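Local atomic coordinates of cyanuric acid amidohydrolase (Azorhizobium caulinodans, PDB entry 4NQ3), a protein that hydrolyses the s-triazine ring of cyanuric acid to 1-carboxybiuret, which decarboxylates to biuret, a step in the breakdown of atrazine and melamine. Residues A[10-13]-A[14-18]; A[42-45]-A[46-50]; A[52-55]-A[56-60]. All coordinates share one frame; numbering follows the deposited sequence.

Contact 1 of 3, residues A[10-13]-A[14-18]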
loop_
_atom_site.group_PDB
_atom_site.type_symbol
_atom_site.label_atom_id
_atom_site.label_comp_id
_atom_site.label_asym_id
_atom_site.label_seq_id
_atom_site.Cartn_x
_atom_site.Cartn_y
_atom_site.Cartn_z
ATOM N N ALA A 10 9.129 4.702 -25.632
ATOM C CA ALA A 10 7.981 4.681 -24.726
ATOM C C ALA A 10 7.253 3.309 -24.726
ATOM O O ALA A 10 7.332 2.554 -25.684
ATOM C CB ALA A 10 7.030 5.768 -25.090
ATOM N N THR A 11 6.580 2.982 -23.628
ATOM C CA THR A 11 5.791 1.751 -23.498
ATOM C C THR A 11 4.490 2.062 -22.752
ATOM O O THR A 11 4.489 2.813 -21.766
ATOM C CB THR A 11 6.543 0.662 -22.719
ATOM O OG1 THR A 11 6.709 1.118 -21.369
ATOM C CG2 THR A 11 7.934 0.388 -23.314
ATOM N N ALA A 12 3.387 1.463 -23.174
ATOM C CA ALA A 12 2.113 1.752 -22.532
ATOM C C ALA A 12 1.789 0.731 -21.462
ATOM O O ALA A 12 0.805 0.870 -20.745
ATOM C CB ALA A 12 1.007 1.790 -23.562
ATOM N N SER A 13 2.676 -0.244 -21.309
ATOM C CA SER A 13 2.374 -1.509 -20.671
ATOM C C SER A 13 3.713 -2.215 -20.522
ATOM O O SER A 13 4.624 -1.976 -21.325
ATOM C CB SER A 13 1.424 -2.312 -21.559
ATOM O OG SER A 13 0.850 -3.399 -20.870
ATOM N N PRO A 14 3.871 -3.066 -19.498
ATOM C CA PRO A 14 5.128 -3.813 -19.457
ATOM C C PRO A 14 5.332 -4.688 -20.693
ATOM O O PRO A 14 6.462 -4.888 -21.127
ATOM C CB PRO A 14 4.971 -4.668 -18.209
ATOM C CG PRO A 14 4.065 -3.871 -17.339
ATOM C CD PRO A 14 3.077 -3.276 -18.281
ATOM N N ASP A 15 4.247 -5.166 -21.278
ATOM C CA ASP A 15 4.347 -6.064 -22.408
ATOM C C ASP A 15 4.239 -5.355 -23.737
ATOM O O ASP A 15 4.061 -6.013 -24.757
ATOM C CB ASP A 15 3.263 -7.133 -22.348
ATOM C CG ASP A 15 1.853 -6.554 -22.381
ATOM O OD1 ASP A 15 1.647 -5.401 -21.954
ATOM O OD2 ASP A 15 0.947 -7.248 -22.878
ATOM N N ASP A 16 4.284 -4.020 -23.725
ATOM C CA ASP A 16 4.197 -3.212 -24.957
ATOM C C ASP A 16 5.553 -3.081 -25.647
ATOM O O ASP A 16 6.367 -2.213 -25.320
ATOM C CB ASP A 16 3.642 -1.811 -24.666
ATOM C CG ASP A 16 3.603 -0.936 -25.912
ATOM O OD1 ASP A 16 3.560 -1.509 -27.020
ATOM O OD2 ASP A 16 3.587 0.314 -25.810
ATOM N N VAL A 17 5.815 -3.959 -26.595
ATOM C CA VAL A 17 7.093 -3.909 -27.269
ATOM C C VAL A 17 6.872 -3.264 -28.647
ATOM O O VAL A 17 7.738 -3.295 -29.524
ATOM C CB VAL A 17 7.737 -5.332 -27.370
ATOM C CG1 VAL A 17 8.006 -5.888 -25.980
ATOM C CG2 VAL A 17 6.828 -6.280 -28.133
ATOM N N SER A 18 5.698 -2.686 -28.840
ATOM C CA SER A 18 5.330 -2.153 -30.155
ATOM C C SER A 18 6.333 -1.128 -30.715
ATOM O O SER A 18 6.560 -1.067 -31.926
ATOM C CB SER A 18 3.927 -1.553 -30.092
ATOM O OG SER A 18 3.896 -0.366 -29.323
HETATM O O HOH W 1 7.095 0.400 -27.095
#
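Asp16 turns its carboxylate back to Ala12 and spends its two oxygens on different parts of the loop. Its CG stands anti to the backbone N (chi1 177°), which carries OD2 up to Ala12. There Ala12 N donates to the anti lone pair of OD2, with N to OD2 at 2.9 Å. OD1 faces forward and takes two bonds from one residue: Ser18 OG, 2.6 Å from OD1, meets the syn lone pair of OD1, while Ser18 N, 3.0 Å from OD1, comes from well above the carboxylate plane. The bond from Ser18 N to OD1, two residues on, makes an Asx turn. Among the backbone bonds, Asp16 N gives a hydrogen bond to Ser13 O at 3.2 Å and so closes a type I beta turn from Ser13 to Asp16. Water 1 donates to Ala10 O and Asp16 O, joining the end of the strand to the far side of the turn. A second side-chain pair, Ser13 OG with Asp15 OD1, is modelled so close that its exact geometry is doubtful. Packing is slighter: Thr11 CG2 lies 3.6 Å from Asp16 O, and Ala12 CB lies 3.7 Å from Asp16 OD2. Beyond the loop, Thr11 O accepts from Arg298 NE of the second subunit, and Pro14 packs on Phe50 of the third. The loop follows strand 2-10 and, with Val17 at the N-cap, runs straight into helix 18-25. Asp16 ties the loop's start to the first turn of that helix through three donors, which should hold its carboxylate against rotation; these N-H and O-H donors and the nearby helix N terminus would probably stabilise the ionised carboxylate.

Contact 2 of 3, residues A[42-45]-A[46-50]. With BR8 (barbituric acid), chain C.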
loop_
_atom_site.group_PDB
_atom_site.type_symbol
_atom_site.label_atom_id
_atom_site.label_comp_id
_atom_site.label_asym_id
_atom_site.label_seq_id
_atom_site.Cartn_x
_atom_site.Cartn_y
_atom_site.Cartn_z
ATOM N N GLU A 42 6.116 -0.586 -14.700
ATOM C CA GLU A 42 5.112 -0.045 -13.759
ATOM C C GLU A 42 4.899 -0.794 -12.452
ATOM O O GLU A 42 3.993 -0.434 -11.703
ATOM C CB GLU A 42 3.738 0.013 -14.431
ATOM C CG GLU A 42 3.623 1.015 -15.527
ATOM C CD GLU A 42 2.807 0.503 -16.703
ATOM O OE1 GLU A 42 1.603 0.900 -16.835
ATOM O OE2 GLU A 42 3.394 -0.279 -17.501
ATOM N N GLY A 43 5.690 -1.833 -12.189
ATOM C CA GLY A 43 5.572 -2.612 -10.961
ATOM C C GLY A 43 5.915 -1.811 -9.712
ATOM O O GLY A 43 6.109 -0.591 -9.788
ATOM N N ASN A 44 5.966 -2.464 -8.550
ATOM C CA ASN A 44 6.308 -1.729 -7.332
ATOM C C ASN A 44 7.798 -1.672 -7.084
ATOM O O ASN A 44 8.249 -1.009 -6.140
ATOM C CB ASN A 44 5.582 -2.301 -6.104
ATOM C CG ASN A 44 5.934 -3.740 -5.804
ATOM O OD1 ASN A 44 6.927 -4.278 -6.287
ATOM N ND2 ASN A 44 5.115 -4.372 -4.973
ATOM N N GLY A 45 8.557 -2.353 -7.940
ATOM C CA GLY A 45 10.001 -2.372 -7.848
ATOM C C GLY A 45 10.548 -3.164 -6.670
ATOM O O GLY A 45 11.725 -3.062 -6.358
ATOM N N CYS A 46 9.724 -3.962 -6.007
ATOM C CA CYS A 46 10.229 -4.693 -4.855
ATOM C C CYS A 46 10.166 -6.199 -5.083
ATOM O O CYS A 46 10.554 -6.680 -6.163
ATOM C CB CYS A 46 9.477 -4.278 -3.594
ATOM S SG CYS A 46 9.674 -2.467 -3.271
ATOM N N VAL A 47 9.717 -6.973 -4.102
ATOM C CA VAL A 47 9.850 -8.409 -4.287
ATOM C C VAL A 47 8.825 -8.936 -5.275
ATOM O O VAL A 47 9.190 -9.562 -6.272
ATOM C CB VAL A 47 9.723 -9.186 -2.985
ATOM C CG1 VAL A 47 9.749 -10.672 -3.305
ATOM C CG2 VAL A 47 10.856 -8.831 -2.038
ATOM N N ASN A 48 7.547 -8.706 -4.981
ATOM C CA ASN A 48 6.432 -9.169 -5.814
ATOM C C ASN A 48 6.084 -8.184 -6.910
ATOM O O ASN A 48 4.983 -7.647 -6.963
ATOM C CB ASN A 48 5.214 -9.414 -4.944
ATOM C CG ASN A 48 4.767 -8.154 -4.196
ATOM O OD1 ASN A 48 5.544 -7.207 -3.998
ATOM N ND2 ASN A 48 3.536 -8.169 -3.722
ATOM N N ASP A 49 7.049 -7.938 -7.778
ATOM C CA ASP A 49 6.874 -7.096 -8.926
ATOM C C ASP A 49 6.999 -7.982 -10.139
ATOM O O ASP A 49 8.090 -8.422 -10.469
ATOM C CB ASP A 49 7.914 -5.978 -8.938
ATOM C CG ASP A 49 7.811 -5.070 -10.177
ATOM O OD1 ASP A 49 7.204 -5.465 -11.223
ATOM O OD2 ASP A 49 8.355 -3.940 -10.092
ATOM N N PHE A 50 5.890 -8.236 -10.816
ATOM C CA PHE A 50 5.931 -9.115 -11.975
ATOM C C PHE A 50 5.872 -8.333 -13.276
ATOM O O PHE A 50 5.877 -8.931 -14.361
ATOM C CB PHE A 50 4.800 -10.143 -11.902
ATOM C CG PHE A 50 4.829 -10.925 -10.647
ATOM C CD1 PHE A 50 5.752 -11.965 -10.489
ATOM C CD2 PHE A 50 4.008 -10.572 -9.577
ATOM C CE1 PHE A 50 5.823 -12.674 -9.287
ATOM C CE2 PHE A 50 4.069 -11.283 -8.370
ATOM C CZ PHE A 50 4.977 -12.321 -8.222
HETATM N N1 BR8 C . 14.580 -3.499 -8.293
HETATM C C2 BR8 C . 13.656 -2.866 -9.050
HETATM O O2 BR8 C . 12.859 -3.545 -9.669
HETATM N N3 BR8 C . 13.618 -1.502 -9.103
HETATM C C4 BR8 C . 14.533 -0.700 -8.372
HETATM O O4 BR8 C . 14.463 0.523 -8.440
HETATM C C5 BR8 C . 15.652 -1.292 -7.513
HETATM C C6 BR8 C . 15.539 -2.810 -7.557
HETATM O O8 BR8 C . 16.320 -3.476 -6.915
HETATM O O HOH W 2 4.349 -4.770 -8.375
#
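The side chains of Asn44 and Asn48 lie nearly perpendicular, their amide planes turned 44° against each other. ND2 of Asn44 points nearly straight at OD1 of Asn48, 3.0 Å away; the acceptor lies in Asn44's amide plane, whereas the donor stands above that of Asn48. Folding the side chain in between N and the carbonyl carbon (chi1 61°) brings Asn44 OD1 forward to accept a hydrogen bond from Cys46 N at 2.8 Å, the donor above the amide plane. Asn44 and Asp49 run antiparallel alongside each other, amide almost square to carboxylate, with Asn44 OD1 3.3 Å from Asp49 CB. The loop leads from strand 34-41 into helix 51-67 and bends at Asn48, the centre of an inverse gamma turn; Gly45 O reaches to 3.3 Å from barbituric acid C2. Asp49 OD2 accepts from Gly45 N at 2.7 Å on its anti side, tilted out of the carboxylate plane, and OD1 takes the hydroxyl of Ser51. An alanine in place of Asn44 is likely to leave Cys46 N and Asn48 OD1 each short of a partner. From the fourth subunit, Ser305 gives its backbone N to Asn48 OD1. Water 2 bridges Asn44 N and Asn48 O.

Contact 3 of 3, residues A[52-55]-A[56-60]. With BR8 (barbituric acid), chain C.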
loop_
_atom_site.group_PDB
_atom_site.type_symbol
_atom_site.label_atom_id
_atom_site.label_comp_id
_atom_site.label_asym_id
_atom_site.label_seq_id
_atom_site.Cartn_x
_atom_site.Cartn_y
_atom_site.Cartn_z
ATOM N N ARG A 52 8.301 -6.695 -14.229
ATOM C CA ARG A 52 9.671 -6.923 -14.695
ATOM C C ARG A 52 9.736 -8.175 -15.562
ATOM O O ARG A 52 10.206 -8.137 -16.699
ATOM C CB ARG A 52 10.645 -7.066 -13.509
ATOM C CG ARG A 52 10.897 -5.775 -12.732
ATOM C CD ARG A 52 11.858 -5.952 -11.570
ATOM N NE ARG A 52 11.454 -7.060 -10.726
ATOM C CZ ARG A 52 11.237 -6.981 -9.423
ATOM N NH1 ARG A 52 11.397 -5.829 -8.788
ATOM N NH2 ARG A 52 10.873 -8.061 -8.752
ATOM N N GLY A 53 9.292 -9.297 -14.995
ATOM C CA GLY A 53 9.334 -10.567 -15.691
ATOM C C GLY A 53 8.460 -10.561 -16.925
ATOM O O GLY A 53 8.837 -11.121 -17.968
ATOM N N PHE A 54 7.322 -9.886 -16.818
ATOM C CA PHE A 54 6.402 -9.716 -17.938
ATOM C C PHE A 54 7.081 -8.988 -19.113
ATOM O O PHE A 54 6.980 -9.423 -20.258
ATOM C CB PHE A 54 5.155 -8.954 -17.458
ATOM C CG PHE A 54 3.989 -9.024 -18.390
ATOM C CD1 PHE A 54 3.976 -9.908 -19.456
ATOM C CD2 PHE A 54 2.889 -8.223 -18.193
ATOM C CE1 PHE A 54 2.883 -9.980 -20.317
ATOM C CE2 PHE A 54 1.801 -8.301 -19.053
ATOM C CZ PHE A 54 1.807 -9.173 -20.115
ATOM N N ALA A 55 7.788 -7.889 -18.836
ATOM C CA ALA A 55 8.517 -7.175 -19.890
ATOM C C ALA A 55 9.618 -8.065 -20.483
ATOM O O ALA A 55 9.862 -8.041 -21.689
ATOM C CB ALA A 55 9.117 -5.896 -19.360
ATOM N N VAL A 56 10.298 -8.832 -19.631
ATOM C CA VAL A 56 11.400 -9.663 -20.083
ATOM C C VAL A 56 10.885 -10.691 -21.066
ATOM O O VAL A 56 11.400 -10.821 -22.179
ATOM C CB VAL A 56 12.110 -10.366 -18.923
ATOM C CG1 VAL A 56 13.025 -11.413 -19.448
ATOM C CG2 VAL A 56 12.916 -9.341 -18.094
ATOM N N GLN A 57 9.827 -11.387 -20.669
ATOM C CA GLN A 57 9.225 -12.405 -21.518
ATOM C C GLN A 57 8.833 -11.806 -22.841
ATOM O O GLN A 57 9.075 -12.381 -23.888
ATOM C CB GLN A 57 8.008 -13.014 -20.837
ATOM C CG GLN A 57 7.548 -14.312 -21.429
ATOM C CD GLN A 57 6.416 -14.929 -20.635
ATOM O OE1 GLN A 57 5.322 -14.338 -20.499
ATOM N NE2 GLN A 57 6.658 -16.140 -20.128
ATOM N N SER A 58 8.235 -10.628 -22.789
ATOM C CA SER A 58 7.761 -9.983 -23.996
ATOM C C SER A 58 8.907 -9.606 -24.896
ATOM O O SER A 58 8.828 -9.771 -26.123
ATOM C CB SER A 58 6.950 -8.758 -23.643
ATOM O OG SER A 58 5.809 -9.183 -22.929
ATOM N N LEU A 59 9.972 -9.102 -24.279
ATOM C CA LEU A 59 11.149 -8.719 -25.023
ATOM C C LEU A 59 11.849 -9.943 -25.582
ATOM O O LEU A 59 12.272 -9.929 -26.738
ATOM C CB LEU A 59 12.084 -7.922 -24.134
ATOM C CG LEU A 59 11.697 -6.455 -23.996
ATOM C CD1 LEU A 59 12.573 -5.765 -22.932
ATOM C CD2 LEU A 59 11.775 -5.755 -25.350
ATOM N N GLN A 60 11.933 -11.009 -24.778
ATOM C CA GLN A 60 12.551 -12.262 -25.210
ATOM C C GLN A 60 11.836 -12.841 -26.446
ATOM O O GLN A 60 12.500 -13.221 -27.426
ATOM C CB GLN A 60 12.546 -13.277 -24.081
ATOM C CG GLN A 60 13.681 -13.184 -23.093
ATOM C CD GLN A 60 13.435 -14.075 -21.851
ATOM O OE1 GLN A 60 12.345 -14.641 -21.678
ATOM N NE2 GLN A 60 14.460 -14.223 -21.002
HETATM N N1 BR8 C . 14.580 -3.499 -8.293
HETATM C C2 BR8 C . 13.656 -2.866 -9.050
HETATM O O2 BR8 C . 12.859 -3.545 -9.669
HETATM N N3 BR8 C . 13.618 -1.502 -9.103
HETATM C C4 BR8 C . 14.533 -0.700 -8.372
HETATM O O4 BR8 C . 14.463 0.523 -8.440
HETATM C C5 BR8 C . 15.652 -1.292 -7.513
HETATM C C6 BR8 C . 15.539 -2.810 -7.557
HETATM O O8 BR8 C . 16.320 -3.476 -6.915
#
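Arg52 O accepts the i+4 helix bond from Val56 N at 3.0 Å, and Val56 CG2 rests against the same oxygen, while the Arg52 side chain leaves in another direction for the ligand. From CB, whose bond points away from the next turn, the chain runs to CG, 4.3 Å from barbituric acid O2. CD comes closer, 3.2 Å from that O2. A bend at chi3 (-51°) then swings the guanidinium so that the ligand oxygen lies at its edge, near its plane. NE makes a salt bridge with Glu230. NH1 reaches the end of the path and donates to O2 of barbituric acid at 2.9 Å, N-H...O angle 154°; it also donates to Cys46 O, and NH2 has a weak bond to Val47 O. The tip is thus set by partners along its rim, which would hold the group from turning. Behind it the helix is regular: Gln57 N meets Gly53 O, and Leu59 N meets Ala55 O. Phe54 O is shared, taking Ser58 N and Ser58 OG from opposite faces of its plane. Ser58 OG, 2.9 Å from Phe54 O, thus folds back on its own helix, with the Phe54 ring set obliquely beside it. Ala55 and Leu59 pack on both strands 34-41 and 75-80, Val56 on 75-80, whereas the Phe54 ring meets Phe54 of the third subunit. Helix 51-67 is the crossover of a beta-alpha-beta unit, with Arg52 in its first turn. Arg188 and Arg314 also bond barbituric acid through NH1, so the three arginines gather round the ring in the threefold manner characteristic of the cyclic amide hydrolase active site, where Arg52 binds substrate.

Along the chain the three contacts come in series, none nested in or crossing another. Contact 1 closes the loop between strand 2-10 and helix 18-25, contact 2 the loop between strand 34-41 and helix 51-67, and contact 3 lies within that second helix, which leads on to strand 75-80. Space brings them together. Pro14 CD of contact 1 packs on Glu42 OE2 of contact 2, and Asp15 CB rests against Phe54 and Ser58 of contact 3, so the first loop touches both. Contacts 2 and 3 both border the barbituric acid. All three also touch the third subunit, so these loops and helix 51-67 take part in the tetramer interface.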